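Local atomic coordinates of 6-pyruvoyl tetrahydrobiopterin synthase (Plasmodium vivax, PDB entry 2A0S), a protein that belongs to the 6-pyruvoyl tetrahydropterin synthase family and assembles from six chains, with zinc ions and biopterin bound in the model. Residues R57-I62 and V159-V164; H88-M93 and I127-S132. One frame throughout, in Å; residues are numbered along the deposited sequence.

Contact 1 of 2, residues R57-I62 and V159-V164; sequences RLRGNI and VNYMEV
Arg-59 lays its guanidinium flat over one face of the Tyr-161 ring, the two planes only 7° apart. CZ of Arg-59 stands 4.0 Å from the centroid of the Tyr-161 ring, which makes the stack a cation-pi contact. Arg-59 and Tyr-161 form a hydrogen-bonded pair of the antiparallel strands, and their side chains run side by side: CG of Tyr-161 is anti to the backbone N (chi1 -178°), while the extended chain of Arg-59 follows the ring outward, CD lying 3.7 Å from CD2 of Tyr-161. Glu-22 takes NE of Arg-59 in a salt bridge, and His-177 meets the Tyr-161 ring.

At the ring's edge Tyr-161 OH donates to Glu-163 OE1 over 2.6 Å, and OE1 accepts with its anti lone pair. The other oxygen, OE2, lies 3.3 Å from CD of Arg-57; its salt bridge to Arg-57 NH2 is long at 3.9 Å, and a water joins the two groups. A second water links Glu-163 OE1 to Arg-59 NH1, weakly on the arginine side. On the opposite face Leu-58 lies alongside Met-162, whose bend at chi2 (-82°) brings SD to 3.6 Å from CG of Leu-58, and CD2 of Leu-58 also meets Val-159 CG1.

The backbone is paired by Arg-57 N to Glu-163 O, Glu-163 N to Arg-57 O, Arg-59 N to Tyr-161 O and Asn-160 N to Arg-59 O. One sheet face is thus polar and partly hydrated, the other apolar; the flanking arginines probably help keep Glu-163 ionised.

Contact 2 of 2, residues H88-M93 and I127-S132; sequences HFILPM and IPIKHS
Ile-90 opens the contact by pushing its CG2 methyl against CD1 of Ile-127, a tight approach of 3.4 Å between side chains set at a slant to each other. That branch is anti to the backbone N of Ile-90 (CG1 has chi1 -65°), and it also reaches CB of Ser-132. The carbonyl of Ile-90 accepts from a water 2.7 Å from its O, and the same water hydrogen-bonds to Ser-132 OG, bridging the strand to the far end of the loop. Ile-137 of helix 134-149 packs on Ile-90 as well.

The CB of Leu-91 points away from the loop, and its side chain packs on Phe-107 and Ile-109 of strand 106-110. The residue contributes its backbone: Ile-127 N donates to Leu-91 O over 3.1 Å, nearly straight at 177°. Pro-92 then fits its ring into the curve of the loop. Its CB lies 3.4 Å from Ile-129 O and also touches CG1 of Ile-129, while its CG faces the backbone N and CB of Ser-132.

Met-93 N closes the ladder with a 3.0 Å bond to Ile-127 O. This oxygen is gripped twice, because Ile-129 N reaches it from the opposite face of the carbonyl plane, 2.7 Å away, in an inverse gamma turn centred on Pro-128. The Met-93 side chain runs beside the same peptide, and its extended chi2 (172°) carries SD along it to 3.6 Å from Pro-128 N.

The pairing is that of a short two-stranded parallel sheet, 89-92 with 124-127, whose second strand leaves through a gamma turn into the loop before helix 134-149. That loop brings the side chain of Ser-132 to about 7 Å from a bound zinc ion and about as far from a bound biopterin.

Contacts 1 and 2 lie on opposite sides of the chain's centre, their own centres 27 Å apart and their nearest atoms about 12 Å apart. Along the chain the order is 57-62, 88-93, 127-132, 159-164, so both halves of contact 2 fall between those of contact 1. They use separate sheets: contact 1 joins neighbouring strands of the large antiparallel sheet, contact 2 the small parallel pair. Helix 134-149 and strand 20-40 connect them, since both elements pack on residues of each contact. Each also lies near a subunit boundary, Ile-62 meeting Leu-139 of a second subunit and Phe-89 meeting Leu-47 of a third. Contact 1 thus unites sequence-distant strands; contact 2 lies near a bound zinc ion.

Contact 1 of 2, residues R57-I62 and V159-V164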
loop_
_atom_site.group_PDB
_atom_site.type_symbol
_atom_site.label_atom_id
_atom_site.label_comp_id
_atom_site.label_asym_id
_atom_site.label_seq_id
_atom_site.Cartn_x
_atom_site.Cartn_y
_atom_site.Cartn_z
ATOM N N ARG A 57 15.749 -1.586 -10.921
ATOM C CA ARG A 57 16.812 -1.373 -9.937
ATOM C C ARG A 57 18.180 -1.300 -10.610
ATOM O O ARG A 57 18.501 -2.119 -11.474
ATOM C CB ARG A 57 16.822 -2.482 -8.884
ATOM C CG ARG A 57 15.984 -2.197 -7.654
ATOM C CD ARG A 57 16.086 -3.339 -6.651
ATOM N NE ARG A 57 15.199 -3.158 -5.502
ATOM C CZ ARG A 57 13.923 -3.534 -5.460
ATOM N NH1 ARG A 57 13.208 -3.322 -4.363
ATOM N NH2 ARG A 57 13.352 -4.117 -6.508
ATOM N N LEU A 58 18.977 -0.316 -10.195
ATOM C CA LEU A 58 20.311 -0.070 -10.748
ATOM C C LEU A 58 21.337 0.129 -9.640
ATOM O O LEU A 58 21.026 0.710 -8.601
ATOM C CB LEU A 58 20.315 1.212 -11.588
ATOM C CG LEU A 58 19.629 1.310 -12.952
ATOM C CD1 LEU A 58 18.164 1.690 -12.783
ATOM C CD2 LEU A 58 20.351 2.354 -13.793
ATOM N N ARG A 59 22.567 -0.315 -9.887
ATOM C CA ARG A 59 23.686 -0.055 -8.983
ATOM C C ARG A 59 24.819 0.657 -9.714
ATOM O O ARG A 59 25.163 0.303 -10.843
ATOM C CB ARG A 59 24.199 -1.353 -8.356
ATOM C CG ARG A 59 23.233 -2.002 -7.380
ATOM C CD ARG A 59 23.746 -3.358 -6.931
ATOM N NE ARG A 59 22.711 -4.136 -6.254
ATOM C CZ ARG A 59 22.765 -5.451 -6.058
ATOM N NH1 ARG A 59 21.772 -6.066 -5.432
ATOM N NH2 ARG A 59 23.803 -6.156 -6.491
ATOM N N GLY A 60 25.387 1.664 -9.060
ATOM C CA GLY A 60 26.500 2.429 -9.612
ATOM C C GLY A 60 27.070 3.404 -8.603
ATOM O O GLY A 60 26.641 3.441 -7.447
ATOM N N ASN A 61 28.045 4.194 -9.041
ATOM C CA ASN A 61 28.642 5.221 -8.196
ATOM C C ASN A 61 27.930 6.555 -8.368
ATOM O O ASN A 61 27.472 6.887 -9.465
ATOM C CB ASN A 61 30.135 5.375 -8.499
ATOM C CG ASN A 61 30.922 4.100 -8.248
ATOM O OD1 ASN A 61 30.811 3.481 -7.189
ATOM N ND2 ASN A 61 31.731 3.706 -9.224
ATOM N N ILE A 62 27.833 7.309 -7.276
ATOM C CA ILE A 62 27.270 8.655 -7.312
ATOM C C ILE A 62 28.230 9.568 -8.072
ATOM O O ILE A 62 29.394 9.716 -7.691
ATOM C CB ILE A 62 26.993 9.203 -5.890
ATOM C CG1 ILE A 62 26.028 8.276 -5.140
ATOM C CG2 ILE A 62 26.434 10.627 -5.956
ATOM C CD1 ILE A 62 26.066 8.416 -3.631
ATOM N N VAL A 159 27.186 2.744 -14.093
ATOM C CA VAL A 159 26.227 1.688 -13.766
ATOM C C VAL A 159 26.793 0.333 -14.190
ATOM O O VAL A 159 27.188 0.152 -15.344
ATOM C CB VAL A 159 24.846 1.934 -14.430
ATOM C CG1 VAL A 159 23.862 0.821 -14.074
ATOM C CG2 VAL A 159 24.285 3.290 -14.019
ATOM N N ASN A 160 26.840 -0.605 -13.246
ATOM C CA ASN A 160 27.387 -1.940 -13.499
ATOM C C ASN A 160 26.396 -3.077 -13.223
ATOM O O ASN A 160 26.746 -4.257 -13.327
ATOM C CB ASN A 160 28.686 -2.148 -12.705
ATOM C CG ASN A 160 28.481 -2.070 -11.195
ATOM O OD1 ASN A 160 27.412 -1.696 -10.711
ATOM N ND2 ASN A 160 29.517 -2.424 -10.445
ATOM N N TYR A 161 25.162 -2.711 -12.885
ATOM C CA TYR A 161 24.130 -3.677 -12.520
ATOM C C TYR A 161 22.745 -3.155 -12.893
ATOM O O TYR A 161 22.368 -2.043 -12.514
ATOM C CB TYR A 161 24.210 -3.981 -11.018
ATOM C CG TYR A 161 23.220 -5.009 -10.509
ATOM C CD1 TYR A 161 23.501 -6.373 -10.581
ATOM C CD2 TYR A 161 22.013 -4.614 -9.933
ATOM C CE1 TYR A 161 22.597 -7.319 -10.104
ATOM C CE2 TYR A 161 21.105 -5.550 -9.453
ATOM C CZ TYR A 161 21.402 -6.900 -9.543
ATOM O OH TYR A 161 20.506 -7.828 -9.069
ATOM N N MET A 162 22.003 -3.962 -13.647
ATOM C CA MET A 162 20.625 -3.652 -14.024
ATOM C C MET A 162 19.712 -4.793 -13.592
ATOM O O MET A 162 20.051 -5.964 -13.768
ATOM C CB MET A 162 20.510 -3.442 -15.536
ATOM C CG MET A 162 21.130 -2.150 -16.051
ATOM S SD MET A 162 20.059 -0.708 -15.868
ATOM C CE MET A 162 18.833 -1.011 -17.140
ATOM N N GLU A 163 18.560 -4.445 -13.028
ATOM C CA GLU A 163 17.628 -5.431 -12.491
ATOM C C GLU A 163 16.182 -4.991 -12.699
ATOM O O GLU A 163 15.802 -3.888 -12.303
ATOM C CB GLU A 163 17.906 -5.652 -11.000
ATOM C CG GLU A 163 17.010 -6.683 -10.329
ATOM C CD GLU A 163 17.106 -6.655 -8.812
ATOM O OE1 GLU A 163 18.169 -7.019 -8.266
ATOM O OE2 GLU A 163 16.105 -6.283 -8.163
ATOM N N VAL A 164 15.379 -5.850 -13.325
ATOM C CA VAL A 164 13.947 -5.573 -13.478
ATOM C C VAL A 164 13.091 -6.571 -12.700
ATOM O O VAL A 164 13.380 -7.770 -12.674
ATOM C CB VAL A 164 13.476 -5.492 -14.969
ATOM C CG1 VAL A 164 14.378 -4.572 -15.782
ATOM C CG2 VAL A 164 13.391 -6.868 -15.608
HETATM O O HOH W 1 13.939 -4.704 -9.490
HETATM O O HOH W 2 18.669 -5.796 -5.653
#

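Contact 2 of 2, residues H88-M93 and I127-S132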
loop_
_atom_site.group_PDB
_atom_site.type_symbol
_atom_site.label_atom_id
_atom_site.label_comp_id
_atom_site.label_asym_id
_atom_site.label_seq_id
_atom_site.Cartn_x
_atom_site.Cartn_y
_atom_site.Cartn_z
ATOM N N HIS A 88 -2.585 -5.226 -25.268
ATOM C CA HIS A 88 -2.432 -6.260 -26.292
ATOM C C HIS A 88 -2.526 -7.664 -25.702
ATOM O O HIS A 88 -2.397 -7.848 -24.493
ATOM C CB HIS A 88 -1.093 -6.106 -27.023
ATOM C CG HIS A 88 -1.017 -4.898 -27.903
ATOM N ND1 HIS A 88 -0.334 -3.757 -27.543
ATOM C CD2 HIS A 88 -1.539 -4.654 -29.129
ATOM C CE1 HIS A 88 -0.438 -2.861 -28.508
ATOM N NE2 HIS A 88 -1.164 -3.380 -29.482
ATOM N N PHE A 89 -2.766 -8.649 -26.565
ATOM C CA PHE A 89 -2.552 -10.045 -26.209
ATOM C C PHE A 89 -1.069 -10.351 -26.395
ATOM O O PHE A 89 -0.506 -10.093 -27.461
ATOM C CB PHE A 89 -3.415 -10.976 -27.074
ATOM C CG PHE A 89 -3.059 -12.436 -26.946
ATOM C CD1 PHE A 89 -3.537 -13.197 -25.880
ATOM C CD2 PHE A 89 -2.248 -13.053 -27.897
ATOM C CE1 PHE A 89 -3.206 -14.548 -25.761
ATOM C CE2 PHE A 89 -1.912 -14.401 -27.786
ATOM C CZ PHE A 89 -2.393 -15.149 -26.717
ATOM N N ILE A 90 -0.437 -10.885 -25.354
ATOM C CA ILE A 90 0.974 -11.259 -25.424
ATOM C C ILE A 90 1.126 -12.596 -26.144
ATOM O O ILE A 90 0.747 -13.648 -25.620
ATOM C CB ILE A 90 1.640 -11.304 -24.024
ATOM C CG1 ILE A 90 1.660 -9.906 -23.394
ATOM C CG2 ILE A 90 3.058 -11.871 -24.121
ATOM C CD1 ILE A 90 2.039 -9.887 -21.920
ATOM N N LEU A 91 1.676 -12.537 -27.352
ATOM C CA LEU A 91 1.868 -13.721 -28.182
ATOM C C LEU A 91 3.336 -14.168 -28.189
ATOM O O LEU A 91 4.201 -13.455 -28.710
ATOM C CB LEU A 91 1.365 -13.455 -29.610
ATOM C CG LEU A 91 1.466 -14.543 -30.687
ATOM C CD1 LEU A 91 0.773 -15.833 -30.272
ATOM C CD2 LEU A 91 0.889 -14.033 -31.994
ATOM N N PRO A 92 3.619 -15.349 -27.604
ATOM C CA PRO A 92 4.974 -15.904 -27.592
ATOM C C PRO A 92 5.351 -16.479 -28.955
ATOM O O PRO A 92 4.727 -17.436 -29.415
ATOM C CB PRO A 92 4.897 -17.025 -26.541
ATOM C CG PRO A 92 3.520 -16.945 -25.936
ATOM C CD PRO A 92 2.662 -16.236 -26.920
ATOM N N MET A 93 6.364 -15.888 -29.584
ATOM C CA MET A 93 6.806 -16.272 -30.927
ATOM C C MET A 93 7.428 -17.667 -31.000
ATOM O O MET A 93 7.212 -18.392 -31.971
ATOM C CB MET A 93 7.825 -15.262 -31.465
ATOM C CG MET A 93 7.285 -13.872 -31.759
ATOM S SD MET A 93 8.621 -12.724 -32.169
ATOM C CE MET A 93 9.058 -13.264 -33.819
ATOM N N ILE A 127 6.257 -11.231 -29.187
ATOM C CA ILE A 127 7.423 -11.128 -28.321
ATOM C C ILE A 127 8.294 -12.376 -28.492
ATOM O O ILE A 127 7.780 -13.497 -28.442
ATOM C CB ILE A 127 6.988 -10.925 -26.845
ATOM C CG1 ILE A 127 6.171 -9.635 -26.720
ATOM C CG2 ILE A 127 8.188 -10.875 -25.905
ATOM C CD1 ILE A 127 5.185 -9.649 -25.590
ATOM N N PRO A 128 9.611 -12.181 -28.722
ATOM C CA PRO A 128 10.566 -13.282 -28.901
ATOM C C PRO A 128 10.789 -14.124 -27.636
ATOM O O PRO A 128 11.897 -14.150 -27.090
ATOM C CB PRO A 128 11.857 -12.561 -29.320
ATOM C CG PRO A 128 11.724 -11.192 -28.761
ATOM C CD PRO A 128 10.266 -10.866 -28.858
ATOM N N ILE A 129 9.737 -14.808 -27.193
ATOM C CA ILE A 129 9.774 -15.665 -26.002
ATOM C C ILE A 129 9.047 -16.984 -26.268
ATOM O O ILE A 129 8.260 -17.085 -27.211
ATOM C CB ILE A 129 9.154 -14.966 -24.751
ATOM C CG1 ILE A 129 7.727 -14.472 -25.046
ATOM C CG2 ILE A 129 10.057 -13.834 -24.253
ATOM C CD1 ILE A 129 6.994 -13.891 -23.841
ATOM N N LYS A 130 9.314 -17.988 -25.434
ATOM C CA LYS A 130 8.692 -19.307 -25.569
ATOM C C LYS A 130 7.381 -19.411 -24.789
ATOM O O LYS A 130 6.446 -20.090 -25.220
ATOM C CB LYS A 130 9.657 -20.408 -25.121
ATOM C CG LYS A 130 10.914 -20.531 -25.976
ATOM C CD LYS A 130 11.784 -21.713 -25.547
ATOM C CE LYS A 130 11.192 -23.056 -25.983
ATOM N NZ LYS A 130 11.183 -23.229 -27.468
ATOM N N HIS A 131 7.331 -18.748 -23.635
ATOM C CA HIS A 131 6.139 -18.727 -22.791
ATOM C C HIS A 131 5.896 -17.314 -22.284
ATOM O O HIS A 131 6.839 -16.599 -21.953
ATOM C CB HIS A 131 6.293 -19.663 -21.586
ATOM C CG HIS A 131 6.866 -21.005 -21.922
ATOM N ND1 HIS A 131 8.223 -21.244 -21.965
ATOM C CD2 HIS A 131 6.269 -22.182 -22.221
ATOM C CE1 HIS A 131 8.437 -22.508 -22.282
ATOM N NE2 HIS A 131 7.266 -23.100 -22.443
ATOM N N SER A 132 4.629 -16.921 -22.214
ATOM C CA SER A 132 4.259 -15.616 -21.675
ATOM C C SER A 132 4.257 -15.628 -20.141
ATOM O O SER A 132 3.336 -15.114 -19.501
ATOM C CB SER A 132 2.901 -15.173 -22.228
ATOM O OG SER A 132 1.919 -16.178 -22.031
HETATM O O HOH W 3 0.102 -15.703 -24.054
#